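Local coordinates for 4'-phospho-dehydrooxetanocin synthase (Bacillus megaterium, PDB 5UL3), which catalyses the oxidative ring contraction of dAMP to an oxetane aldehyde in oxetanocin A biosynthesis, as a cobalamin-dependent radical S-adenosylmethionine enzyme, at residues 171-176 and 198-203. Residues are numbered along the deposited sequence; the frame is centred on the assembly and turned at random. Where two conformers were deposited one is given.
Sequences KNLLDS and DLIYSH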
ATOM      1  N   LYS A 171       6.225  22.814  15.974  1.00 32.14           N
ATOM      2  CA  LYS A 171       5.653  24.151  15.854  1.00 29.82           C
ATOM      3  C   LYS A 171       4.157  24.081  15.601  1.00 35.32           C
ATOM      4  O   LYS A 171       3.376  24.832  16.206  1.00 29.32           O
ATOM      5  CB  LYS A 171       6.327  24.917  14.709  1.00 36.05           C
ATOM      6  CG  LYS A 171       7.698  25.511  15.000  1.00 43.36           C
ATOM      7  CD  LYS A 171       8.093  26.459  13.855  1.00 46.35           C
ATOM      8  CE  LYS A 171       6.929  27.399  13.505  1.00 58.15           C
ATOM      9  NZ  LYS A 171       7.176  28.334  12.357  1.00 66.01           N
ATOM     10  N   ASN A 172       3.744  23.191  14.696  0.50 31.64           N
ATOM     11  CA  ASN A 172       2.329  23.019  14.385  0.50 33.06           C
ATOM     12  C   ASN A 172       1.543  22.591  15.618  0.50 27.79           C
ATOM     13  O   ASN A 172       0.445  23.097  15.867  0.50 29.62           O
ATOM     14  CB  ASN A 172       2.185  21.992  13.255  0.50 31.12           C
ATOM     15  CG  ASN A 172       0.757  21.855  12.747  0.50 35.75           C
ATOM     16  OD1 ASN A 172      -0.176  21.635  13.516  0.50 32.91           O
ATOM     17  ND2 ASN A 172       0.590  21.965  11.432  0.50 34.04           N
ATOM     18  N   LEU A 173       2.088  21.650  16.392  1.00 29.45           N
ATOM     19  CA  LEU A 173       1.396  21.169  17.585  1.00 27.31           C
ATOM     20  C   LEU A 173       1.231  22.279  18.615  1.00 25.03           C
ATOM     21  O   LEU A 173       0.178  22.397  19.250  1.00 26.99           O
ATOM     22  CB  LEU A 173       2.159  19.998  18.200  1.00 28.39           C
ATOM     23  CG  LEU A 173       2.229  18.711  17.358  1.00 27.37           C
ATOM     24  CD1 LEU A 173       3.209  17.706  17.954  1.00 27.22           C
ATOM     25  CD2 LEU A 173       0.820  18.084  17.244  1.00 25.87           C
ATOM     26  N   LEU A 174       2.281  23.075  18.830  1.00 30.26           N
ATOM     27  CA  LEU A 174       2.176  24.145  19.812  1.00 28.92           C
ATOM     28  C   LEU A 174       1.107  25.147  19.414  1.00 25.74           C
ATOM     29  O   LEU A 174       0.395  25.670  20.277  1.00 29.11           O
ATOM     30  CB  LEU A 174       3.532  24.835  19.985  1.00 24.02           C
ATOM     31  CG  LEU A 174       4.678  23.978  20.525  1.00 31.25           C
ATOM     32  CD1 LEU A 174       5.914  24.847  20.758  1.00 38.64           C
ATOM     33  CD2 LEU A 174       4.286  23.258  21.801  1.00 39.13           C
ATOM     34  N   ASP A 175       0.960  25.396  18.108  1.00 26.02           N
ATOM     35  CA  ASP A 175      -0.032  26.351  17.630  1.00 27.49           C
ATOM     36  C   ASP A 175      -1.449  25.800  17.764  1.00 34.93           C
ATOM     37  O   ASP A 175      -2.352  26.516  18.201  1.00 32.37           O
ATOM     38  CB  ASP A 175       0.268  26.719  16.176  1.00 30.90           C
ATOM     39  CG  ASP A 175      -0.765  27.678  15.584  1.00 38.29           C
ATOM     40  OD1 ASP A 175      -0.857  28.825  16.060  1.00 43.39           O
ATOM     41  OD2 ASP A 175      -1.477  27.286  14.637  1.00 54.76           O
ATOM     42  N   SER A 176      -1.662  24.531  17.404  0.50 30.57           N
ATOM     43  CA  SER A 176      -3.015  23.973  17.391  0.50 30.55           C
ATOM     44  C   SER A 176      -3.500  23.510  18.764  0.50 32.46           C
ATOM     45  O   SER A 176      -4.719  23.430  18.976  0.50 29.48           O
ATOM     46  CB  SER A 176      -3.095  22.799  16.409  0.50 31.45           C
ATOM     47  OG  SER A 176      -2.300  21.714  16.846  0.50 26.14           O
ATOM     48  N   ASP A 198      10.055  12.137  21.679  1.00 32.42           N
ATOM     49  CA  ASP A 198      10.914  12.823  22.648  1.00 35.78           C
ATOM     50  C   ASP A 198      10.536  14.296  22.777  1.00 29.13           C
ATOM     51  O   ASP A 198      10.344  14.805  23.885  1.00 34.88           O
ATOM     52  CB  ASP A 198      12.384  12.688  22.239  1.00 33.84           C
ATOM     53  CG  ASP A 198      12.969  11.313  22.540  1.00 35.30           C
ATOM     54  OD1 ASP A 198      12.308  10.447  23.167  1.00 33.88           O
ATOM     55  OD2 ASP A 198      14.124  11.096  22.131  1.00 36.00           O
ATOM     56  N   LEU A 199      10.386  14.987  21.636  1.00 29.26           N
ATOM     57  CA  LEU A 199      10.059  16.412  21.635  1.00 26.34           C
ATOM     58  C   LEU A 199       8.640  16.676  22.131  1.00 35.32           C
ATOM     59  O   LEU A 199       8.390  17.683  22.803  1.00 30.91           O
ATOM     60  CB  LEU A 199      10.228  16.972  20.230  1.00 24.57           C
ATOM     61  CG  LEU A 199      11.675  17.221  19.840  1.00 33.58           C
ATOM     62  CD1 LEU A 199      11.776  17.278  18.338  1.00 35.83           C
ATOM     63  CD2 LEU A 199      12.111  18.537  20.468  1.00 31.74           C
ATOM     64  N   ILE A 200       7.693  15.799  21.786  1.00 29.45           N
ATOM     65  CA  ILE A 200       6.329  15.956  22.286  1.00 28.84           C
ATOM     66  C   ILE A 200       6.312  15.888  23.804  1.00 27.79           C
ATOM     67  O   ILE A 200       5.700  16.728  24.472  1.00 30.08           O
ATOM     68  CB  ILE A 200       5.405  14.885  21.677  1.00 28.39           C
ATOM     69  CG1 ILE A 200       5.163  15.179  20.199  1.00 28.25           C
ATOM     70  CG2 ILE A 200       4.086  14.828  22.461  1.00 28.26           C
ATOM     71  CD1 ILE A 200       4.437  14.032  19.473  1.00 31.76           C
ATOM     72  N   TYR A 201       6.959  14.862  24.373  1.00 29.13           N
ATOM     73  CA  TYR A 201       6.921  14.710  25.826  1.00 29.29           C
ATOM     74  C   TYR A 201       7.740  15.792  26.525  1.00 32.17           C
ATOM     75  O   TYR A 201       7.361  16.237  27.615  1.00 35.78           O
ATOM     76  CB  TYR A 201       7.407  13.325  26.241  1.00 32.79           C
ATOM     77  CG  TYR A 201       6.366  12.245  26.033  1.00 34.76           C
ATOM     78  CD1 TYR A 201       5.248  12.171  26.849  1.00 34.76           C
ATOM     79  CD2 TYR A 201       6.504  11.309  25.019  1.00 36.03           C
ATOM     80  CE1 TYR A 201       4.292  11.193  26.665  1.00 35.50           C
ATOM     81  CE2 TYR A 201       5.549  10.327  24.826  1.00 36.74           C
ATOM     82  CZ  TYR A 201       4.442  10.280  25.652  1.00 30.92           C
ATOM     83  OH  TYR A 201       3.477   9.307  25.475  1.00 31.98           O
ATOM     84  N   SER A 202       8.850  16.239  25.926  1.00 32.95           N
ATOM     85  CA  SER A 202       9.576  17.338  26.564  1.00 36.63           C
ATOM     86  C   SER A 202       8.734  18.612  26.598  1.00 37.61           C
ATOM     87  O   SER A 202       8.827  19.380  27.561  1.00 38.13           O
ATOM     88  CB  SER A 202      10.931  17.582  25.881  1.00 35.76           C
ATOM     89  OG  SER A 202      10.809  17.969  24.524  1.00 39.54           O
ATOM     90  N   HIS A 203       7.871  18.831  25.600  1.00 31.66           N
ATOM     91  CA  HIS A 203       6.998  19.997  25.640  1.00 26.64           C
ATOM     92  C   HIS A 203       5.790  19.796  26.547  1.00 31.69           C
ATOM     93  O   HIS A 203       5.287  20.767  27.124  1.00 30.57           O
ATOM     94  CB  HIS A 203       6.552  20.372  24.230  1.00 30.65           C
ATOM     95  CG  HIS A 203       7.602  21.108  23.458  1.00 30.06           C
ATOM     96  ND1 HIS A 203       8.641  20.470  22.813  1.00 39.79           N
ATOM     97  CD2 HIS A 203       7.800  22.435  23.277  1.00 27.98           C
ATOM     98  CE1 HIS A 203       9.420  21.373  22.240  1.00 38.40           C
ATOM     99  NE2 HIS A 203       8.928  22.572  22.502  1.00 30.05           N
TER
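The imidazole of H203 meets L174 obliquely, its carbon CD2 lying 3.9 Å from CD2 of L174 and 4.0 Å from CD1 of L174, so that both leucine methyls bear mainly on that ring carbon. At the edge of the same ring, and in its plane, sits the carbonyl oxygen of L199, one turn back, which receives a bond of 2.8 Å from ND1 of H203 (N-H...O angle 159°). With CG beside the backbone N (chi1 -78°) the ring lies back along its own helix, and chi2 of 82° turns ND1 toward L199 O; the bond should fix the ring's rotation. Histidine suits this place because it spends a polar nitrogen locally while giving a carbon to the leucine. L199 O also takes the helical N-H of H203 and, from above the carbonyl plane, the hydroxyl of S202. Deeper in, CD1 of L173 approaches CG1 of I200 to 3.9 Å, the two branched chains crossing at about a right angle. L173 also touches T121 of strand 119-124, and I200 touches I213 of strand 212-216. The branched hydrocarbon ends of L173 and I200 suit this buried layer, whereas L174, partly exposed, gives its methyls to the histidine. With I200 about 10 Å from the bound cobalamin, helices 166-176 and 190-205 pack side by side over parallel strands, the alpha/beta layering of the Rossmann fold that houses cobalamin.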